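Local coordinates for protein homoserine kinase (Cytophaga hutchinsonii, PDB 4P52) that probably transfers the gamma-phosphate of ATP to the hydroxyl of homoserine, at residues Arg67-Pro79 / Ile104-Ser116. Residues are numbered along the deposited sequence; the frame is centred on the assembly and turned at random.
Sequences RITSITGDDGRLP and IEIELTKKMPLGS
Leu114 is the bump that closes the loop end of this contact: its CD2 pushes against Leu78, 3.7 Å from CD2 of that residue, while its CD1 sits 3.8 Å from Asp74 O. The guanidinium of Arg77 lies with one face over Leu114 CB, the two side chains running antiparallel as they pass. Leu78 fills the hollow between loop and sheet. Its CD1 reaches CD2 of Leu108, 3.9 Å away, and meets Lys110 CD as well, crossing both side chains at about a right angle.

Next to these leucines, strands 67-72 and 104-110 run parallel, with a beta bulge between Ile68 and Ser70. The bulge turns Thr69 toward the partner strand, where its CG2 lies alongside Glu107 CG at 3.6 Å and its OG1 rests against Glu105 CB. At the far end, a bend at chi3 (-55°) brings Arg67 NH2 to Glu105 OE2, 2.9 Å away, in a salt bridge that uses the anti side of the carboxylate. On the same face a water bridges Ser70 OG, Thr72 OG1 and Leu108 O.

The two strands frame a beta-alpha-beta unit: helix 86-98 packs on Ile68 and Ile106, helix 120-135 covers Ile104 and Leu108, and antiparallel strand 52-61 flanks strand 104-110, its Arg59 paired with Glu107 and its Asp54 with Lys110, which also bonds Ser120.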
loop_
_atom_site.group_PDB
_atom_site.type_symbol
_atom_site.label_atom_id
_atom_site.label_comp_id
_atom_site.label_asym_id
_atom_site.label_seq_id
_atom_site.Cartn_x
_atom_site.Cartn_y
_atom_site.Cartn_z
ATOM N N ARG A 67 7.845 27.851 30.705
ATOM C CA ARG A 67 8.736 28.902 30.209
ATOM C C ARG A 67 9.931 28.318 29.521
ATOM O O ARG A 67 10.440 27.290 29.933
ATOM C CB ARG A 67 9.246 29.778 31.360
ATOM C CG ARG A 67 8.167 30.393 32.236
ATOM C CD ARG A 67 8.756 31.289 33.310
ATOM N NE ARG A 67 9.751 30.610 34.142
ATOM C CZ ARG A 67 9.472 29.697 35.079
ATOM N NH1 ARG A 67 8.211 29.312 35.317
ATOM N NH2 ARG A 67 10.464 29.156 35.787
ATOM N N ILE A 68 10.415 28.985 28.489
ATOM C CA ILE A 68 11.650 28.553 27.864
ATOM C C ILE A 68 12.853 29.324 28.388
ATOM O O ILE A 68 12.965 30.533 28.233
ATOM C CB ILE A 68 11.575 28.610 26.348
ATOM C CG1 ILE A 68 10.498 27.613 25.912
ATOM C CG2 ILE A 68 12.956 28.327 25.752
ATOM C CD1 ILE A 68 10.108 27.716 24.460
ATOM N N THR A 69 13.753 28.584 29.000
ATOM C CA THR A 69 14.892 29.129 29.691
ATOM C C THR A 69 16.007 29.367 28.701
ATOM O O THR A 69 16.790 30.286 28.869
ATOM C CB THR A 69 15.332 28.120 30.787
ATOM O OG1 THR A 69 14.575 28.374 31.973
ATOM C CG2 THR A 69 16.849 28.151 31.086
ATOM N N SER A 70 16.092 28.540 27.666
ATOM C CA SER A 70 17.289 28.522 26.855
ATOM C C SER A 70 17.153 27.606 25.649
ATOM O O SER A 70 16.589 26.515 25.753
ATOM C CB SER A 70 18.457 28.082 27.726
ATOM O OG SER A 70 19.299 27.195 27.028
ATOM N N ILE A 71 17.689 28.052 24.516
ATOM C CA ILE A 71 17.734 27.258 23.280
ATOM C C ILE A 71 19.147 27.302 22.701
ATOM O O ILE A 71 19.747 28.355 22.612
ATOM C CB ILE A 71 16.704 27.757 22.236
ATOM C CG1 ILE A 71 15.278 27.752 22.820
ATOM C CG2 ILE A 71 16.752 26.901 20.986
ATOM C CD1 ILE A 71 14.217 28.303 21.886
ATOM N N THR A 72 19.658 26.154 22.300
ATOM C CA THR A 72 21.042 26.001 21.865
ATOM C C THR A 72 20.985 25.258 20.546
ATOM O O THR A 72 20.061 24.449 20.348
ATOM C CB THR A 72 21.798 25.107 22.878
ATOM O OG1 THR A 72 21.695 25.689 24.177
ATOM C CG2 THR A 72 23.279 24.913 22.526
ATOM N N GLY A 73 21.965 25.511 19.669
ATOM C CA GLY A 73 22.134 24.765 18.400
ATOM C C GLY A 73 21.158 25.235 17.338
ATOM O O GLY A 73 20.815 24.507 16.426
ATOM N N ASP A 74 20.805 26.504 17.437
ATOM C CA ASP A 74 19.581 27.079 16.951
ATOM C C ASP A 74 19.865 28.178 15.918
ATOM O O ASP A 74 19.108 28.359 14.945
ATOM C CB ASP A 74 18.953 27.745 18.188
ATOM C CG ASP A 74 17.599 28.322 17.921
ATOM O OD1 ASP A 74 16.892 27.724 17.081
ATOM O OD2 ASP A 74 17.237 29.349 18.550
ATOM N N ASP A 75 20.961 28.910 16.151
ATOM C CA ASP A 75 21.229 30.206 15.512
ATOM C C ASP A 75 20.137 31.233 15.806
ATOM O O ASP A 75 19.752 32.003 14.925
ATOM C CB ASP A 75 21.450 30.061 14.002
ATOM C CG ASP A 75 22.914 30.065 13.636
ATOM O OD1 ASP A 75 23.544 31.150 13.697
ATOM O OD2 ASP A 75 23.436 28.980 13.296
ATOM N N GLY A 76 19.645 31.220 17.046
ATOM C CA GLY A 76 18.533 32.065 17.488
ATOM C C GLY A 76 17.317 32.063 16.582
ATOM O O GLY A 76 16.518 33.001 16.620
ATOM N N ARG A 77 17.166 31.013 15.773
ATOM C CA ARG A 77 16.098 30.961 14.775
ATOM C C ARG A 77 14.729 30.582 15.356
ATOM O O ARG A 77 13.699 30.916 14.774
ATOM C CB ARG A 77 16.475 30.025 13.627
ATOM C CG ARG A 77 17.590 30.538 12.727
ATOM C CD ARG A 77 17.895 29.544 11.617
ATOM N NE ARG A 77 16.695 29.222 10.834
ATOM C CZ ARG A 77 16.600 28.228 9.949
ATOM N NH1 ARG A 77 17.638 27.435 9.714
ATOM N NH2 ARG A 77 15.459 28.024 9.296
ATOM N N LEU A 78 14.722 29.892 16.497
ATOM C CA LEU A 78 13.476 29.380 17.084
ATOM C C LEU A 78 12.820 30.368 18.039
ATOM O O LEU A 78 13.524 31.100 18.758
ATOM C CB LEU A 78 13.728 28.073 17.828
ATOM C CG LEU A 78 13.967 26.807 17.004
ATOM C CD1 LEU A 78 14.405 25.685 17.947
ATOM C CD2 LEU A 78 12.761 26.415 16.143
ATOM N N PRO A 79 11.469 30.363 18.077
ATOM C CA PRO A 79 10.686 31.243 18.982
ATOM C C PRO A 79 10.980 31.034 20.483
ATOM O O PRO A 79 10.764 29.948 21.024
ATOM C CB PRO A 79 9.213 30.911 18.649
ATOM C CG PRO A 79 9.253 29.649 17.837
ATOM C CD PRO A 79 10.604 29.558 17.184
ATOM N N ILE A 104 7.164 24.830 34.828
ATOM C CA ILE A 104 8.133 24.049 34.095
ATOM C C ILE A 104 9.077 24.985 33.364
ATOM O O ILE A 104 8.616 25.882 32.652
ATOM C CB ILE A 104 7.452 23.168 33.020
ATOM C CG1 ILE A 104 6.572 22.079 33.631
ATOM C CG2 ILE A 104 8.480 22.544 32.102
ATOM C CD1 ILE A 104 7.287 21.067 34.512
ATOM N N GLU A 105 10.386 24.782 33.535
ATOM C CA GLU A 105 11.380 25.436 32.683
ATOM C C GLU A 105 11.909 24.444 31.682
ATOM O O GLU A 105 12.166 23.287 32.024
ATOM C CB GLU A 105 12.547 25.954 33.490
ATOM C CG GLU A 105 12.184 27.004 34.520
ATOM C CD GLU A 105 13.365 27.393 35.405
ATOM O OE1 GLU A 105 14.352 26.613 35.503
ATOM O OE2 GLU A 105 13.301 28.487 36.013
ATOM N N ILE A 106 12.102 24.906 30.453
ATOM C CA ILE A 106 12.573 24.077 29.365
ATOM C C ILE A 106 13.900 24.607 28.885
ATOM O O ILE A 106 14.021 25.784 28.627
ATOM C CB ILE A 106 11.578 24.128 28.178
ATOM C CG1 ILE A 106 10.192 23.657 28.632
ATOM C CG2 ILE A 106 12.098 23.349 26.963
ATOM C CD1 ILE A 106 9.063 24.124 27.752
ATOM N N GLU A 107 14.896 23.740 28.775
ATOM C CA GLU A 107 16.124 24.035 28.064
ATOM C C GLU A 107 16.109 23.109 26.858
ATOM O O GLU A 107 15.991 21.899 27.005
ATOM C CB GLU A 107 17.348 23.763 28.935
ATOM C CG GLU A 107 17.501 24.719 30.107
ATOM C CD GLU A 107 18.362 24.180 31.255
ATOM O OE1 GLU A 107 19.219 23.298 31.008
ATOM O OE2 GLU A 107 18.185 24.633 32.420
ATOM N N LEU A 108 16.206 23.672 25.659
ATOM C CA LEU A 108 16.163 22.862 24.445
ATOM C C LEU A 108 17.499 22.862 23.727
ATOM O O LEU A 108 18.050 23.915 23.461
ATOM C CB LEU A 108 15.048 23.360 23.523
ATOM C CG LEU A 108 15.091 22.932 22.045
ATOM C CD1 LEU A 108 15.027 21.418 21.825
ATOM C CD2 LEU A 108 13.965 23.614 21.276
ATOM N N THR A 109 18.007 21.683 23.399
ATOM C CA THR A 109 19.256 21.564 22.656
ATOM C C THR A 109 19.031 20.902 21.310
ATOM O O THR A 109 18.747 19.709 21.238
ATOM C CB THR A 109 20.279 20.693 23.403
ATOM O OG1 THR A 109 20.330 21.069 24.787
ATOM C CG2 THR A 109 21.651 20.824 22.776
ATOM N N LYS A 110 19.174 21.672 20.240
ATOM C CA LYS A 110 19.189 21.125 18.882
ATOM C C LYS A 110 20.518 20.450 18.612
ATOM O O LYS A 110 21.576 21.087 18.667
ATOM C CB LYS A 110 18.946 22.207 17.826
ATOM C CG LYS A 110 17.644 22.960 17.996
ATOM C CD LYS A 110 16.429 22.070 17.806
ATOM C CE LYS A 110 16.265 21.665 16.349
ATOM N NZ LYS A 110 14.923 21.076 16.078
ATOM N N LYS A 111 20.449 19.157 18.325
ATOM C CA LYS A 111 21.609 18.361 17.983
ATOM C C LYS A 111 21.464 17.963 16.523
ATOM O O LYS A 111 22.067 16.997 16.062
ATOM C CB LYS A 111 21.708 17.122 18.887
ATOM C CG LYS A 111 21.910 17.431 20.369
ATOM C CD LYS A 111 23.357 17.259 20.814
ATOM C CE LYS A 111 23.688 15.793 21.054
ATOM N NZ LYS A 111 24.756 15.634 22.079
HETATM N N MSE A 112 20.650 18.721 15.801
HETATM C CA MSE A 112 20.381 18.472 14.395
HETATM C C MSE A 112 19.933 19.762 13.792
HETATM O O MSE A 112 19.367 20.602 14.488
HETATM C CB MSE A 112 19.280 17.431 14.236
HETATM C CG MSE A 112 17.928 17.876 14.782
HETATM SE SE MSE A 112 16.604 16.419 14.535
HETATM C CE MSE A 112 16.598 16.311 12.570
ATOM N N PRO A 113 20.150 19.929 12.477
ATOM C CA PRO A 113 19.827 21.191 11.801
ATOM C C PRO A 113 18.343 21.336 11.441
ATOM O O PRO A 113 17.678 20.348 11.145
ATOM C CB PRO A 113 20.695 21.141 10.552
ATOM C CG PRO A 113 20.963 19.684 10.307
ATOM C CD PRO A 113 20.644 18.895 11.538
ATOM N N LEU A 114 17.829 22.560 11.466
ATOM C CA LEU A 114 16.416 22.799 11.168
ATOM C C LEU A 114 16.163 22.771 9.661
ATOM O O LEU A 114 17.070 23.078 8.874
ATOM C CB LEU A 114 15.958 24.128 11.746
ATOM C CG LEU A 114 16.539 24.488 13.114
ATOM C CD1 LEU A 114 17.763 25.407 12.988
ATOM C CD2 LEU A 114 15.450 25.127 13.960
ATOM N N GLY A 115 14.940 22.379 9.277
ATOM C CA GLY A 115 14.527 22.229 7.878
ATOM C C GLY A 115 15.454 21.326 7.080
ATOM O O GLY A 115 15.728 21.582 5.904
ATOM N N SER A 116 15.948 20.275 7.719
ATOM C CA SER A 116 16.894 19.397 7.091
ATOM C C SER A 116 16.210 18.228 6.382
ATOM O O SER A 116 16.884 17.453 5.674
ATOM C CB SER A 116 17.857 18.867 8.145
ATOM O OG SER A 116 17.124 18.129 9.111
HETATM O O HOH W 1 19.503 24.647 25.789
#